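Local coordinates for BH2602 protein (Bacillus halodurans, PDB 3NWZ), which is of unconfirmed function but, as a CoA-binding member of the hot-dog thioesterase superfamily, probably hydrolyses acyl-CoA thioesters, at residues A[84-89]-A[152-157]; A[91-96]-A[128-133]; A[96-101]-A[106-111]. All blocks are in the same frame, centred on the assembly; numbering follows the deposited sequence.

Contact 1 of 3, residues A[84-89]-A[152-157]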
loop_
_atom_site.group_PDB
_atom_site.type_symbol
_atom_site.label_atom_id
_atom_site.label_comp_id
_atom_site.label_asym_id
_atom_site.label_seq_id
_atom_site.Cartn_x
_atom_site.Cartn_y
_atom_site.Cartn_z
ATOM N N GLY A 84 -6.970 8.139 10.753
ATOM C CA GLY A 84 -7.956 7.087 10.583
ATOM C C GLY A 84 -9.196 7.585 9.875
ATOM O O GLY A 84 -9.715 6.912 8.994
ATOM N N ILE A 85 -9.689 8.757 10.251
ATOM C CA ILE A 85 -10.875 9.291 9.583
ATOM C C ILE A 85 -10.504 9.587 8.125
ATOM O O ILE A 85 -11.323 9.457 7.228
ATOM C CB ILE A 85 -11.386 10.586 10.263
ATOM C CG1 ILE A 85 -11.879 10.287 11.683
ATOM C CG2 ILE A 85 -12.527 11.183 9.465
ATOM C CD1 ILE A 85 -13.136 9.441 11.752
ATOM N N THR A 86 -9.254 9.973 7.887
ATOM C CA THR A 86 -8.815 10.252 6.535
ATOM C C THR A 86 -8.926 8.978 5.701
ATOM O O THR A 86 -9.520 8.982 4.603
ATOM C CB THR A 86 -7.362 10.734 6.483
ATOM O OG1 THR A 86 -7.192 11.871 7.336
ATOM C CG2 THR A 86 -7.012 11.127 5.046
ATOM N N ALA A 87 -8.349 7.894 6.225
ATOM C CA ALA A 87 -8.380 6.592 5.553
ATOM C C ALA A 87 -9.799 6.156 5.323
ATOM O O ALA A 87 -10.199 5.831 4.208
ATOM C CB ALA A 87 -7.669 5.578 6.391
ATOM N N THR A 88 -10.576 6.154 6.390
ATOM C CA THR A 88 -11.971 5.749 6.317
ATOM C C THR A 88 -12.774 6.542 5.296
ATOM O O THR A 88 -13.744 6.035 4.748
ATOM C CB THR A 88 -12.609 5.862 7.709
ATOM O OG1 THR A 88 -11.951 4.934 8.580
ATOM C CG2 THR A 88 -14.082 5.539 7.663
ATOM N N LEU A 89 -12.373 7.784 5.051
ATOM C CA LEU A 89 -13.051 8.655 4.074
ATOM C C LEU A 89 -12.707 8.205 2.667
ATOM O O LEU A 89 -13.594 7.971 1.855
ATOM C CB LEU A 89 -12.611 10.116 4.240
ATOM C CG LEU A 89 -13.301 11.174 3.379
ATOM C CD1 LEU A 89 -14.787 11.243 3.725
ATOM C CD2 LEU A 89 -12.633 12.523 3.642
ATOM N N GLU A 152 -5.393 21.721 -1.068
ATOM C CA GLU A 152 -4.146 21.064 -0.685
ATOM C C GLU A 152 -4.419 19.583 -0.536
ATOM O O GLU A 152 -5.470 19.201 -0.038
ATOM C CB GLU A 152 -3.635 21.626 0.632
ATOM C CG GLU A 152 -2.942 22.970 0.501
ATOM C CD GLU A 152 -3.417 23.968 1.540
ATOM O OE1 GLU A 152 -2.833 25.071 1.607
ATOM O OE2 GLU A 152 -4.378 23.651 2.283
ATOM N N THR A 153 -3.482 18.748 -0.971
ATOM C CA THR A 153 -3.656 17.299 -0.886
ATOM C C THR A 153 -3.258 16.731 0.483
ATOM O O THR A 153 -2.074 16.647 0.813
ATOM C CB THR A 153 -2.838 16.555 -1.990
ATOM O OG1 THR A 153 -3.342 16.894 -3.295
ATOM C CG2 THR A 153 -2.934 15.038 -1.793
ATOM N N VAL A 154 -4.261 16.348 1.271
ATOM C CA VAL A 154 -4.046 15.770 2.589
ATOM C C VAL A 154 -3.465 14.373 2.441
ATOM O O VAL A 154 -2.542 13.989 3.164
ATOM C CB VAL A 154 -5.373 15.673 3.373
ATOM C CG1 VAL A 154 -5.160 14.941 4.708
ATOM C CG2 VAL A 154 -5.934 17.061 3.594
ATOM N N ALA A 155 -4.001 13.607 1.500
ATOM C CA ALA A 155 -3.497 12.262 1.286
ATOM C C ALA A 155 -3.860 11.698 -0.065
ATOM O O ALA A 155 -4.803 12.136 -0.717
ATOM C CB ALA A 155 -4.003 11.338 2.371
HETATM N N MSE A 156 -3.101 10.691 -0.472
HETATM C CA MSE A 156 -3.310 10.022 -1.750
HETATM C C MSE A 156 -3.230 8.511 -1.456
HETATM O O MSE A 156 -2.500 8.105 -0.546
HETATM C CB MSE A 156 -2.204 10.483 -2.696
HETATM C CG MSE A 156 -2.447 10.249 -4.153
HETATM SE SE MSE A 156 -1.629 8.633 -4.760
HETATM C CE MSE A 156 -3.198 7.899 -5.658
ATOM N N GLY A 157 -4.002 7.700 -2.186
ATOM C CA GLY A 157 -3.981 6.259 -1.994
ATOM C C GLY A 157 -4.738 5.431 -3.037
ATOM O O GLY A 157 -5.475 5.967 -3.857
#
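T86 of segment 84-89, near the start of helix 83-100, reaches segment 152-157, where it meets V154 and A155. The CA of T86 and the CA of A155 are 7.7 Å apart, a gap that a short branched side chain can bridge. CB of T86 points at the strand but stays back from it, and the branch beyond makes the contact. Because chi1 of -55° sets OG1 beside the backbone N, the methyl CG2 stands anti to that nitrogen and extends over the strand. There CG2 of T86 rests 4.0 Å from CB of A155. The same T86 CG2 lies 4.3 Å from CG1 of V154, so one carbon touches two neighbouring residues of the strand. The other branch, OG1, makes a weak hydrogen bond to H82 O, just ahead of the helix's first residue.

Both strand residues can face the helix because they form a classic beta bulge opposite V146. In a regular strand, successive residues would point to opposite faces of the sheet; here V154 and A155 both turn their CB atoms toward T86. V146 itself also packs on T86, and A87 continues the helix contact onto I115 and Y117 of strand 108-117.

Farther round the helix, T88 OG1 donates to G84 O at 3.0 Å, standing 39° out of the carbonyl plane. That oxygen also accepts from T88 N, so it is gripped twice by one residue.

Threonine suits position 86 because it is amphipathic: its hydroxyl turns back to the carbonyl before the helix, while its methyl is presented to the strand. Across the interface only carbon meets carbon, which implies a light, buried apolar contact; the T86 hydroxyl is directed back to the start of the helix and that of T88 lies within it.

Contact 2 of 3, residues A[91-96]-A[128-133]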
loop_
_atom_site.group_PDB
_atom_site.type_symbol
_atom_site.label_atom_id
_atom_site.label_comp_id
_atom_site.label_asym_id
_atom_site.label_seq_id
_atom_site.Cartn_x
_atom_site.Cartn_y
_atom_site.Cartn_z
ATOM N N ASP A 91 -11.632 5.402 1.708
ATOM C CA ASP A 91 -12.279 4.098 1.566
ATOM C C ASP A 91 -13.765 4.285 1.223
ATOM O O ASP A 91 -14.306 3.629 0.334
ATOM C CB ASP A 91 -12.138 3.319 2.885
ATOM C CG ASP A 91 -12.877 1.982 2.869
ATOM O OD1 ASP A 91 -12.517 1.101 2.055
ATOM O OD2 ASP A 91 -13.815 1.815 3.678
ATOM N N THR A 92 -14.418 5.196 1.930
ATOM C CA THR A 92 -15.832 5.444 1.704
ATOM C C THR A 92 -16.063 5.947 0.283
ATOM O O THR A 92 -16.967 5.479 -0.410
ATOM C CB THR A 92 -16.380 6.451 2.731
ATOM O OG1 THR A 92 -16.118 5.963 4.050
ATOM C CG2 THR A 92 -17.851 6.575 2.607
ATOM N N ALA A 93 -15.232 6.892 -0.148
ATOM C CA ALA A 93 -15.334 7.434 -1.499
ATOM C C ALA A 93 -15.134 6.295 -2.516
ATOM O O ALA A 93 -16.000 6.041 -3.368
ATOM C CB ALA A 93 -14.279 8.531 -1.698
HETATM N N MSE A 94 -14.009 5.589 -2.401
HETATM C CA MSE A 94 -13.703 4.507 -3.319
HETATM C C MSE A 94 -14.763 3.423 -3.340
HETATM O O MSE A 94 -14.971 2.743 -4.372
HETATM C CB MSE A 94 -12.374 3.901 -2.957
HETATM C CG MSE A 94 -11.297 4.921 -2.791
HETATM SE SE MSE A 94 -9.651 4.106 -2.263
HETATM C CE MSE A 94 -8.618 4.458 -3.852
ATOM N N GLY A 95 -15.436 3.255 -2.206
ATOM C CA GLY A 95 -16.474 2.252 -2.130
ATOM C C GLY A 95 -17.681 2.670 -2.943
ATOM O O GLY A 95 -18.067 1.999 -3.901
ATOM N N GLN A 96 -18.281 3.790 -2.562
ATOM C CA GLN A 96 -19.448 4.263 -3.268
ATOM C C GLN A 96 -19.171 4.327 -4.766
ATOM O O GLN A 96 -20.054 4.013 -5.567
ATOM C CB GLN A 96 -19.891 5.604 -2.696
ATOM C CG GLN A 96 -20.343 5.480 -1.231
ATOM C CD GLN A 96 -21.258 6.610 -0.788
ATOM O OE1 GLN A 96 -20.989 7.777 -1.037
ATOM N NE2 GLN A 96 -22.340 6.259 -0.120
ATOM N N ALA A 128 -12.671 13.888 -0.242
ATOM C CA ALA A 128 -12.007 12.772 -0.888
ATOM C C ALA A 128 -12.587 12.549 -2.297
ATOM O O ALA A 128 -13.803 12.574 -2.496
ATOM C CB ALA A 128 -12.140 11.484 -0.021
ATOM N N VAL A 129 -11.713 12.328 -3.275
ATOM C CA VAL A 129 -12.168 12.092 -4.658
ATOM C C VAL A 129 -11.597 10.806 -5.214
ATOM O O VAL A 129 -10.379 10.643 -5.275
ATOM C CB VAL A 129 -11.758 13.260 -5.611
ATOM C CG1 VAL A 129 -12.392 13.041 -7.014
ATOM C CG2 VAL A 129 -12.176 14.581 -4.997
ATOM N N ALA A 130 -12.480 9.913 -5.644
ATOM C CA ALA A 130 -12.070 8.616 -6.164
ATOM C C ALA A 130 -12.418 8.399 -7.640
ATOM O O ALA A 130 -13.416 8.929 -8.131
ATOM C CB ALA A 130 -12.726 7.488 -5.290
ATOM N N SER A 131 -11.595 7.597 -8.323
ATOM C CA SER A 131 -11.806 7.239 -9.735
ATOM C C SER A 131 -11.379 5.787 -10.044
ATOM O O SER A 131 -10.365 5.299 -9.558
ATOM C CB SER A 131 -11.067 8.211 -10.686
ATOM O OG SER A 131 -9.666 8.026 -10.691
ATOM N N ILE A 132 -12.171 5.095 -10.847
ATOM C CA ILE A 132 -11.854 3.728 -11.210
ATOM C C ILE A 132 -10.588 3.691 -12.076
ATOM O O ILE A 132 -10.404 4.520 -12.993
ATOM C CB ILE A 132 -13.010 3.087 -11.973
ATOM C CG1 ILE A 132 -14.264 3.088 -11.100
ATOM C CG2 ILE A 132 -12.630 1.674 -12.394
ATOM C CD1 ILE A 132 -15.424 2.388 -11.722
ATOM N N VAL A 133 -9.710 2.734 -11.773
ATOM C CA VAL A 133 -8.454 2.602 -12.484
ATOM C C VAL A 133 -8.544 1.374 -13.347
ATOM O O VAL A 133 -7.854 1.245 -14.353
ATOM C CB VAL A 133 -7.295 2.444 -11.481
ATOM C CG1 VAL A 133 -5.969 2.274 -12.228
ATOM C CG2 VAL A 133 -7.267 3.661 -10.538
#
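A93 and A130 meet CB to CB at 4.0 Å, and A128, two residues earlier on the same face of the strand, touches A93 CB at the same distance. CB of A130 lies 3.7 Å from N of M94, and CG of M94 passes 3.9 Å from that same CB. Alanine fits all three places: a single methyl fills the interface while helix and strand stay close, with M94 and A130 CA atoms 5.3 Å apart.

M94, modelled as selenomethionine, starts with CG beside its own backbone N (chi1 -50°), runs extended to the selenium and then bends at chi3. This takes its end past A130 toward V142 and F161. V129 and S131 turn to the other face of the sheet, where S131 meets E143.

The axes approach to 7.3 Å and cross at -37°, the helix running roughly along the strand, as expected where a hot-dog sheet curls around its central helix. Strand 125-135 is held between strands 64-69 and 139-147: A128 and A130 bond through their backbones to V66 and F64, V129 and S131 to K145 and E143.

Contact 3 of 3, residues A[96-101]-A[106-111]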
loop_
_atom_site.group_PDB
_atom_site.type_symbol
_atom_site.label_atom_id
_atom_site.label_comp_id
_atom_site.label_asym_id
_atom_site.label_seq_id
_atom_site.Cartn_x
_atom_site.Cartn_y
_atom_site.Cartn_z
ATOM N N GLN A 96 -18.281 3.790 -2.562
ATOM C CA GLN A 96 -19.448 4.263 -3.268
ATOM C C GLN A 96 -19.171 4.327 -4.766
ATOM O O GLN A 96 -20.054 4.013 -5.567
ATOM C CB GLN A 96 -19.891 5.604 -2.696
ATOM C CG GLN A 96 -20.343 5.480 -1.231
ATOM C CD GLN A 96 -21.258 6.610 -0.788
ATOM O OE1 GLN A 96 -20.989 7.777 -1.037
ATOM N NE2 GLN A 96 -22.340 6.259 -0.120
HETATM N N MSE A 97 -17.944 4.712 -5.134
HETATM C CA MSE A 97 -17.510 4.746 -6.536
HETATM C C MSE A 97 -17.732 3.342 -7.121
HETATM O O MSE A 97 -18.552 3.145 -8.018
HETATM C CB MSE A 97 -16.016 5.099 -6.617
HETATM C CG MSE A 97 -15.392 5.101 -8.039
HETATM SE SE MSE A 97 -15.885 6.617 -9.176
HETATM C CE MSE A 97 -17.591 5.956 -9.857
ATOM N N VAL A 98 -17.007 2.357 -6.588
ATOM C CA VAL A 98 -17.150 0.972 -7.046
ATOM C C VAL A 98 -18.614 0.532 -7.151
ATOM O O VAL A 98 -19.068 0.029 -8.185
ATOM C CB VAL A 98 -16.452 -0.027 -6.090
ATOM C CG1 VAL A 98 -16.530 -1.442 -6.665
ATOM C CG2 VAL A 98 -15.015 0.362 -5.880
ATOM N N ASN A 99 -19.360 0.730 -6.075
ATOM C CA ASN A 99 -20.743 0.294 -6.051
ATOM C C ASN A 99 -21.698 0.971 -7.028
ATOM O O ASN A 99 -22.730 0.406 -7.384
ATOM C CB ASN A 99 -21.250 0.362 -4.614
ATOM C CG ASN A 99 -20.650 -0.734 -3.755
ATOM O OD1 ASN A 99 -20.878 -1.913 -4.005
ATOM N ND2 ASN A 99 -19.862 -0.355 -2.753
ATOM N N ARG A 100 -21.354 2.163 -7.486
ATOM C CA ARG A 100 -22.211 2.835 -8.441
ATOM C C ARG A 100 -22.003 2.290 -9.858
ATOM O O ARG A 100 -22.879 2.419 -10.720
ATOM C CB ARG A 100 -21.969 4.336 -8.390
ATOM C CG ARG A 100 -22.991 5.061 -7.513
ATOM C CD ARG A 100 -23.611 6.245 -8.245
ATOM N NE ARG A 100 -24.160 5.899 -9.564
ATOM C CZ ARG A 100 -23.438 5.730 -10.676
ATOM N NH1 ARG A 100 -22.117 5.872 -10.647
ATOM N NH2 ARG A 100 -24.038 5.424 -11.823
ATOM N N GLN A 101 -20.852 1.651 -10.076
ATOM C CA GLN A 101 -20.499 1.076 -11.368
ATOM C C GLN A 101 -20.773 -0.422 -11.410
ATOM O O GLN A 101 -20.257 -1.128 -12.286
ATOM C CB GLN A 101 -19.017 1.317 -11.654
ATOM C CG GLN A 101 -18.687 2.766 -11.942
ATOM C CD GLN A 101 -19.262 3.213 -13.258
ATOM O OE1 GLN A 101 -18.814 2.770 -14.311
ATOM N NE2 GLN A 101 -20.274 4.078 -13.211
ATOM N N GLN A 106 -25.100 -7.132 -7.699
ATOM C CA GLN A 106 -23.676 -7.233 -7.400
ATOM C C GLN A 106 -23.286 -6.207 -6.347
ATOM O O GLN A 106 -23.969 -5.202 -6.160
ATOM C CB GLN A 106 -22.840 -7.015 -8.666
ATOM C CG GLN A 106 -22.781 -8.225 -9.592
ATOM C CD GLN A 106 -21.856 -8.024 -10.796
ATOM O OE1 GLN A 106 -20.679 -7.680 -10.650
ATOM N NE2 GLN A 106 -22.389 -8.250 -11.991
ATOM N N SER A 107 -22.187 -6.474 -5.652
ATOM C CA SER A 107 -21.681 -5.587 -4.603
ATOM C C SER A 107 -20.173 -5.769 -4.524
ATOM O O SER A 107 -19.629 -6.679 -5.150
ATOM C CB SER A 107 -22.311 -5.951 -3.262
ATOM O OG SER A 107 -22.033 -7.302 -2.931
ATOM N N ALA A 108 -19.497 -4.921 -3.755
ATOM C CA ALA A 108 -18.044 -5.014 -3.637
ATOM C C ALA A 108 -17.561 -4.698 -2.228
ATOM O O ALA A 108 -18.150 -3.870 -1.537
ATOM C CB ALA A 108 -17.387 -4.070 -4.636
ATOM N N VAL A 109 -16.477 -5.349 -1.812
ATOM C CA VAL A 109 -15.936 -5.125 -0.486
ATOM C C VAL A 109 -14.439 -4.803 -0.510
ATOM O O VAL A 109 -13.660 -5.417 -1.241
ATOM C CB VAL A 109 -16.187 -6.350 0.392
ATOM C CG1 VAL A 109 -17.677 -6.668 0.398
ATOM C CG2 VAL A 109 -15.402 -7.545 -0.139
ATOM N N THR A 110 -14.048 -3.819 0.290
ATOM C CA THR A 110 -12.661 -3.399 0.385
ATOM C C THR A 110 -11.694 -4.559 0.643
ATOM O O THR A 110 -11.672 -5.155 1.729
ATOM C CB THR A 110 -12.497 -2.366 1.500
ATOM O OG1 THR A 110 -13.271 -1.200 1.184
ATOM C CG2 THR A 110 -11.043 -1.986 1.664
ATOM N N SER A 111 -10.885 -4.862 -0.368
ATOM C CA SER A 111 -9.907 -5.940 -0.300
ATOM C C SER A 111 -8.561 -5.385 0.180
ATOM O O SER A 111 -8.043 -5.771 1.235
ATOM C CB SER A 111 -9.777 -6.573 -1.689
ATOM O OG SER A 111 -8.719 -7.500 -1.754
#
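The amide of N99 approaches A108 and S107 with its oxygen leading, and the two atoms that OD1 meets, CA of S107 and N of A108, are placed differently against it. CA of S107 lies nearly in the amide plane, 3.8 Å from OD1 of N99. A108 N stands somewhat off that plane and gives a weak hydrogen bond to N99 OD1, 3.3 Å long and bent to 131° at the hydrogen. The methyl of A108 is on one side of the plane, with CB of A108 4.2 Å from OD1 of N99. At the other end of the group, ND2 turns back to G95 O in a weak hydrogen bond. The amide is thus held at both ends, though loosely, with CG folded beside the backbone N (chi1 -72°). Asparagine suits this exposed last turn of the helix because it can accept from the strand and donate to the helix at once.

Helix 83-100 is the central helix of the hot-dog fold, and here the chain leaves it and doubles back, after a short loop, into strand 108-117, one of the two outermost strands of the sheet within this chain. S111 makes backbone hydrogen bonds to a second subunit, linking this edge strand to the assembly.

One residue back along the helix, the contact is apolar: V98 directs CG1, anti to its backbone N (chi1 -175°), against CB of A108, while its side chain also packs on F161. A108 touches L102 of the connecting loop; as an alanine it is small enough to lie close against the helix. Its side chain is about 8 Å from that of R139, which has been seen to bind CoA, although none is bound to this chain; Q106 packs on K137, another such residue.

How the contacts relate
All three contacts string along helix 83-100 in chain order: contact 1 at its first turns, contact 2 in the middle, contact 3 at its end. Their partners, strands 153-163, 125-135 and 108-117, belong to one antiparallel sheet, so the helix is fastened to it in several places, consistent with the central helix of a hot-dog fold. Contacts 1 and 2 have centres 11 Å apart and touch through L89 and A128; contacts 2 and 3 have centres 9 Å apart, share Q96 and are joined by a probable D91–T110 hydrogen bond. Contacts 1 and 3, with centres 19 Å apart, do not touch. Toward contact 3 the helix nears the CoA-binding residues, whereas contact 1 lies away from them.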